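Local coordinates for Slr0280 protein (Synechocystis sp., PDB 5H3K), which is of unknown function but is probably a phosphodiester glycosidase of the NAGPA type, at residues F524-R538 against G569-S583. Numbering follows the deposited sequence.
Sequences FQQQRASRSAIAVDR and GAVNALNLDGGSSTS
Ile534 and Leu574 face each other as an antiparallel hydrogen-bonded pair at the centre of the ladder between strands 531-536 and 572-576. Their reciprocal bonds, Leu574 N to Ile534 O (2.9 Å) and Ile534 N to Leu574 O (3.1 Å), hold the strands in register. On the face carrying Ile534, Leu574 and Leu576, Ile534 CG2 lies 4.0 Å from Leu576 CD2; on the face of Ala535 and Ala573, the methyls of Ala535 and Ala570 meet at 3.8 Å, with the Ala573 methyl beside them. Packing here is tight: Ala535 CB sits 3.2 Å from Asn572 O. Towards Asp537 the ladder ends in a classic beta bulge, where Val536 O takes Val571 N and, only weakly, Asn572 N. Beyond it lies the looser, exposed end, where Val571 CG1 lies over one face of the Arg538 guanidinium, 3.7 Å from Arg538 CD. At the other end Thr582 OG1, turned beside its own backbone N (chi1 -69°), donates to Ser532 OG at 3.0 Å, and Asn339 OD1 also bonds that hydroxyl. A valine at Thr582 would probably leave the Ser532 hydroxyl without this donor, keeping just the Asn339 bond of the two. Nearby, Gly579 N bonds Ser530 O (2.8 Å, N-H...O angle 171°), tying the turn after strand 572-576 to Ser530. With strand 542-547 beside 531-536 and strand 504-507 beside 572-576, this is an interior pair of a larger antiparallel sheet, ended by a classic bulge.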
loop_
_atom_site.group_PDB
_atom_site.type_symbol
_atom_site.label_atom_id
_atom_site.label_comp_id
_atom_site.label_asym_id
_atom_site.label_seq_id
_atom_site.Cartn_x
_atom_site.Cartn_y
_atom_site.Cartn_z
ATOM N N PHE A 524 9.424 -17.910 -10.058
ATOM C CA PHE A 524 8.710 -17.220 -8.990
ATOM C C PHE A 524 8.912 -17.974 -7.681
ATOM O O PHE A 524 9.147 -17.373 -6.627
ATOM C CB PHE A 524 7.221 -17.123 -9.337
ATOM C CG PHE A 524 6.405 -16.351 -8.330
ATOM C CD1 PHE A 524 5.785 -17.005 -7.274
ATOM C CD2 PHE A 524 6.251 -14.973 -8.448
ATOM C CE1 PHE A 524 5.013 -16.304 -6.350
ATOM C CE2 PHE A 524 5.487 -14.258 -7.529
ATOM C CZ PHE A 524 4.873 -14.919 -6.479
ATOM N N GLN A 525 8.855 -19.298 -7.754
ATOM C CA GLN A 525 8.932 -20.120 -6.552
ATOM C C GLN A 525 10.280 -20.132 -5.847
ATOM O O GLN A 525 10.341 -20.395 -4.648
ATOM C CB GLN A 525 8.501 -21.557 -6.851
ATOM C CG GLN A 525 7.032 -21.681 -7.170
ATOM C CD GLN A 525 6.584 -23.120 -7.347
ATOM O OE1 GLN A 525 6.813 -23.971 -6.476
ATOM N NE2 GLN A 525 5.932 -23.401 -8.474
ATOM N N GLN A 526 11.365 -19.878 -6.562
ATOM C CA GLN A 526 12.672 -19.947 -5.901
ATOM C C GLN A 526 13.211 -18.561 -5.579
ATOM O O GLN A 526 14.302 -18.398 -5.049
ATOM C CB GLN A 526 13.667 -20.771 -6.721
ATOM C CG GLN A 526 13.783 -20.345 -8.167
ATOM C CD GLN A 526 14.421 -21.421 -9.042
ATOM O OE1 GLN A 526 14.161 -22.616 -8.866
ATOM N NE2 GLN A 526 15.259 -20.997 -9.991
ATOM N N GLN A 527 12.404 -17.555 -5.870
ATOM C CA GLN A 527 12.805 -16.179 -5.663
ATOM C C GLN A 527 12.785 -15.771 -4.175
ATOM O O GLN A 527 11.897 -16.184 -3.415
ATOM C CB GLN A 527 11.870 -15.307 -6.494
ATOM C CG GLN A 527 12.112 -13.833 -6.469
ATOM C CD GLN A 527 11.176 -13.122 -7.429
ATOM O OE1 GLN A 527 10.005 -13.498 -7.564
ATOM N NE2 GLN A 527 11.689 -12.101 -8.114
ATOM N N ARG A 528 13.788 -14.992 -3.766
ATOM C CA ARG A 528 13.804 -14.326 -2.457
ATOM C C ARG A 528 13.472 -12.846 -2.663
ATOM O O ARG A 528 14.096 -12.187 -3.492
ATOM C CB ARG A 528 15.189 -14.444 -1.820
ATOM C CG ARG A 528 15.348 -15.637 -0.901
ATOM C CD ARG A 528 15.157 -16.928 -1.619
ATOM N NE ARG A 528 15.366 -18.071 -0.734
ATOM C CZ ARG A 528 15.265 -19.332 -1.137
ATOM N NH1 ARG A 528 15.466 -20.331 -0.284
ATOM N NH2 ARG A 528 14.961 -19.588 -2.402
ATOM N N ALA A 529 12.492 -12.317 -1.931
ATOM C CA ALA A 529 12.015 -10.966 -2.230
ATOM C C ALA A 529 11.300 -10.293 -1.068
ATOM O O ALA A 529 10.942 -10.956 -0.089
ATOM C CB ALA A 529 11.077 -11.007 -3.456
ATOM N N SER A 530 11.076 -8.982 -1.196
ATOM C CA SER A 530 10.129 -8.280 -0.334
ATOM C C SER A 530 8.781 -8.970 -0.499
ATOM O O SER A 530 8.468 -9.481 -1.581
ATOM C CB SER A 530 10.006 -6.806 -0.725
ATOM O OG SER A 530 11.265 -6.153 -0.602
ATOM N N ARG A 531 7.997 -9.016 0.575
ATOM C CA ARG A 531 6.671 -9.650 0.540
ATOM C C ARG A 531 5.571 -8.804 1.189
ATOM O O ARG A 531 5.822 -8.025 2.119
ATOM C CB ARG A 531 6.706 -11.025 1.221
ATOM C CG ARG A 531 7.784 -11.981 0.696
ATOM C CD ARG A 531 7.438 -12.532 -0.699
ATOM N NE ARG A 531 8.520 -13.405 -1.145
ATOM C CZ ARG A 531 8.596 -13.983 -2.337
ATOM N NH1 ARG A 531 7.632 -13.809 -3.236
ATOM N NH2 ARG A 531 9.651 -14.746 -2.622
ATOM N N SER A 532 4.357 -8.958 0.671
ATOM C CA SER A 532 3.163 -8.351 1.263
ATOM C C SER A 532 2.153 -9.456 1.539
ATOM O O SER A 532 2.095 -10.451 0.817
ATOM C CB SER A 532 2.529 -7.319 0.314
ATOM O OG SER A 532 3.381 -6.206 0.121
ATOM N N ALA A 533 1.350 -9.296 2.584
ATOM C CA ALA A 533 0.286 -10.254 2.847
ATOM C C ALA A 533 -0.889 -9.594 3.526
ATOM O O ALA A 533 -0.756 -8.528 4.147
ATOM C CB ALA A 533 0.792 -11.449 3.694
ATOM N N ILE A 534 -2.044 -10.238 3.401
ATOM C CA ILE A 534 -3.184 -9.933 4.248
ATOM C C ILE A 534 -3.568 -11.210 4.984
ATOM O O ILE A 534 -3.638 -12.292 4.381
ATOM C CB ILE A 534 -4.388 -9.337 3.476
ATOM C CG1 ILE A 534 -5.546 -9.060 4.443
ATOM C CG2 ILE A 534 -4.824 -10.251 2.315
ATOM C CD1 ILE A 534 -6.580 -8.131 3.873
ATOM N N ALA A 535 -3.798 -11.093 6.288
ATOM C CA ALA A 535 -4.076 -12.257 7.105
ATOM C C ALA A 535 -5.132 -11.936 8.141
ATOM O O ALA A 535 -5.448 -10.757 8.391
ATOM C CB ALA A 535 -2.796 -12.737 7.786
ATOM N N VAL A 536 -5.701 -12.979 8.730
ATOM C CA VAL A 536 -6.533 -12.783 9.914
ATOM C C VAL A 536 -5.993 -13.622 11.069
ATOM O O VAL A 536 -5.534 -14.750 10.858
ATOM C CB VAL A 536 -8.028 -13.092 9.650
ATOM C CG1 VAL A 536 -8.563 -12.221 8.521
ATOM C CG2 VAL A 536 -8.217 -14.558 9.304
ATOM N N ASP A 537 -6.030 -13.063 12.277
ATOM C CA ASP A 537 -5.578 -13.778 13.484
ATOM C C ASP A 537 -6.713 -14.526 14.201
ATOM O O ASP A 537 -7.815 -14.638 13.668
ATOM C CB ASP A 537 -4.843 -12.836 14.454
ATOM C CG ASP A 537 -5.748 -11.752 15.061
ATOM O OD1 ASP A 537 -6.998 -11.888 15.109
ATOM O OD2 ASP A 537 -5.186 -10.739 15.521
ATOM N N ARG A 538 -6.422 -15.017 15.408
ATOM C CA ARG A 538 -7.370 -15.774 16.231
ATOM C C ARG A 538 -8.638 -14.987 16.559
ATOM O O ARG A 538 -9.722 -15.561 16.696
ATOM C CB ARG A 538 -6.694 -16.172 17.547
ATOM C CG ARG A 538 -5.196 -16.450 17.423
ATOM C CD ARG A 538 -4.926 -17.903 17.052
ATOM N NE ARG A 538 -3.522 -18.130 16.721
ATOM C CZ ARG A 538 -3.030 -19.292 16.299
ATOM N NH1 ARG A 538 -3.830 -20.346 16.156
ATOM N NH2 ARG A 538 -1.735 -19.403 16.017
ATOM N N GLY A 569 0.953 -14.927 14.145
ATOM C CA GLY A 569 -0.326 -15.372 14.672
ATOM C C GLY A 569 -1.402 -15.524 13.614
ATOM O O GLY A 569 -2.596 -15.569 13.926
ATOM N N ALA A 570 -0.996 -15.614 12.353
ATOM C CA ALA A 570 -1.977 -15.740 11.278
ATOM C C ALA A 570 -2.663 -17.104 11.312
ATOM O O ALA A 570 -1.991 -18.129 11.357
ATOM C CB ALA A 570 -1.315 -15.517 9.926
ATOM N N VAL A 571 -3.995 -17.122 11.285
ATOM C CA VAL A 571 -4.721 -18.386 11.101
ATOM C C VAL A 571 -5.108 -18.614 9.639
ATOM O O VAL A 571 -5.233 -19.750 9.201
ATOM C CB VAL A 571 -5.965 -18.487 12.008
ATOM C CG1 VAL A 571 -5.566 -18.287 13.453
ATOM C CG2 VAL A 571 -7.003 -17.469 11.623
ATOM N N ASN A 572 -5.317 -17.527 8.896
ATOM C CA ASN A 572 -5.474 -17.588 7.443
ATOM C C ASN A 572 -4.568 -16.493 6.894
ATOM O O ASN A 572 -4.492 -15.435 7.502
ATOM C CB ASN A 572 -6.925 -17.284 7.033
ATOM C CG ASN A 572 -7.918 -18.337 7.508
ATOM O OD1 ASN A 572 -7.703 -19.535 7.345
ATOM N ND2 ASN A 572 -9.023 -17.883 8.076
ATOM N N ALA A 573 -3.876 -16.735 5.777
ATOM C CA ALA A 573 -2.945 -15.762 5.220
ATOM C C ALA A 573 -2.859 -15.901 3.710
ATOM O O ALA A 573 -2.750 -17.014 3.190
ATOM C CB ALA A 573 -1.542 -15.935 5.848
ATOM N N LEU A 574 -2.907 -14.763 3.022
ATOM C CA LEU A 574 -2.823 -14.695 1.570
ATOM C C LEU A 574 -1.606 -13.877 1.190
ATOM O O LEU A 574 -1.448 -12.725 1.636
ATOM C CB LEU A 574 -4.086 -14.026 1.004
ATOM C CG LEU A 574 -4.075 -13.676 -0.485
ATOM C CD1 LEU A 574 -4.068 -14.950 -1.302
ATOM C CD2 LEU A 574 -5.321 -12.828 -0.795
ATOM N N ASN A 575 -0.737 -14.468 0.376
ATOM C CA ASN A 575 0.382 -13.742 -0.203
ATOM C C ASN A 575 -0.152 -12.736 -1.206
ATOM O O ASN A 575 -0.986 -13.081 -2.046
ATOM C CB ASN A 575 1.361 -14.687 -0.895
ATOM C CG ASN A 575 2.621 -13.973 -1.354
ATOM O OD1 ASN A 575 3.368 -13.409 -0.533
ATOM N ND2 ASN A 575 2.851 -13.953 -2.671
ATOM N N LEU A 576 0.282 -11.486 -1.082
ATOM C CA LEU A 576 -0.079 -10.443 -2.038
ATOM C C LEU A 576 1.136 -10.237 -2.932
ATOM O O LEU A 576 2.175 -10.887 -2.730
ATOM C CB LEU A 576 -0.455 -9.148 -1.293
ATOM C CG LEU A 576 -1.697 -9.234 -0.380
ATOM C CD1 LEU A 576 -1.917 -7.955 0.474
ATOM C CD2 LEU A 576 -2.951 -9.554 -1.182
ATOM N N ASP A 577 1.036 -9.352 -3.921
ATOM C CA ASP A 577 2.183 -9.051 -4.784
ATOM C C ASP A 577 3.356 -8.519 -3.934
ATOM O O ASP A 577 3.156 -7.820 -2.938
ATOM C CB ASP A 577 1.753 -8.029 -5.850
ATOM C CG ASP A 577 2.802 -7.788 -6.928
ATOM O OD1 ASP A 577 3.707 -8.634 -7.157
ATOM O OD2 ASP A 577 2.688 -6.719 -7.588
ATOM N N GLY A 578 4.582 -8.875 -4.306
ATOM C CA GLY A 578 5.738 -8.458 -3.527
ATOM C C GLY A 578 6.807 -7.746 -4.330
ATOM O O GLY A 578 6.505 -7.035 -5.300
ATOM N N GLY A 579 8.062 -7.930 -3.930
ATOM C CA GLY A 579 9.175 -7.252 -4.577
ATOM C C GLY A 579 9.050 -5.743 -4.443
ATOM O O GLY A 579 8.689 -5.246 -3.375
ATOM N N SER A 580 9.334 -5.014 -5.520
ATOM C CA SER A 580 9.244 -3.550 -5.502
ATOM C C SER A 580 7.797 -3.070 -5.343
ATOM O O SER A 580 7.550 -1.912 -5.011
ATOM C CB SER A 580 9.847 -2.965 -6.784
ATOM O OG SER A 580 9.156 -3.462 -7.918
ATOM N N SER A 581 6.832 -3.951 -5.578
ATOM C CA SER A 581 5.437 -3.575 -5.344
ATOM C C SER A 581 5.109 -3.434 -3.857
ATOM O O SER A 581 4.206 -2.678 -3.500
ATOM C CB SER A 581 4.475 -4.583 -5.964
ATOM O OG SER A 581 4.639 -4.640 -7.371
ATOM N N THR A 582 5.836 -4.141 -2.996
ATOM C CA THR A 582 5.500 -4.127 -1.564
ATOM C C THR A 582 5.545 -2.704 -1.014
ATOM O O THR A 582 6.552 -2.022 -1.133
ATOM C CB THR A 582 6.421 -5.049 -0.737
ATOM O OG1 THR A 582 6.140 -6.418 -1.075
ATOM C CG2 THR A 582 6.162 -4.854 0.767
ATOM N N SER A 583 4.443 -2.270 -0.404
ATOM C CA SER A 583 4.353 -0.938 0.187
ATOM C C SER A 583 3.117 -0.857 1.083
ATOM O O SER A 583 2.040 -1.348 0.731
ATOM C CB SER A 583 4.343 0.132 -0.915
ATOM O OG SER A 583 3.638 -0.346 -2.063
HETATM O O HOH W 1 5.238 -12.224 -3.659
HETATM O O HOH W 2 4.291 -11.027 -1.388
#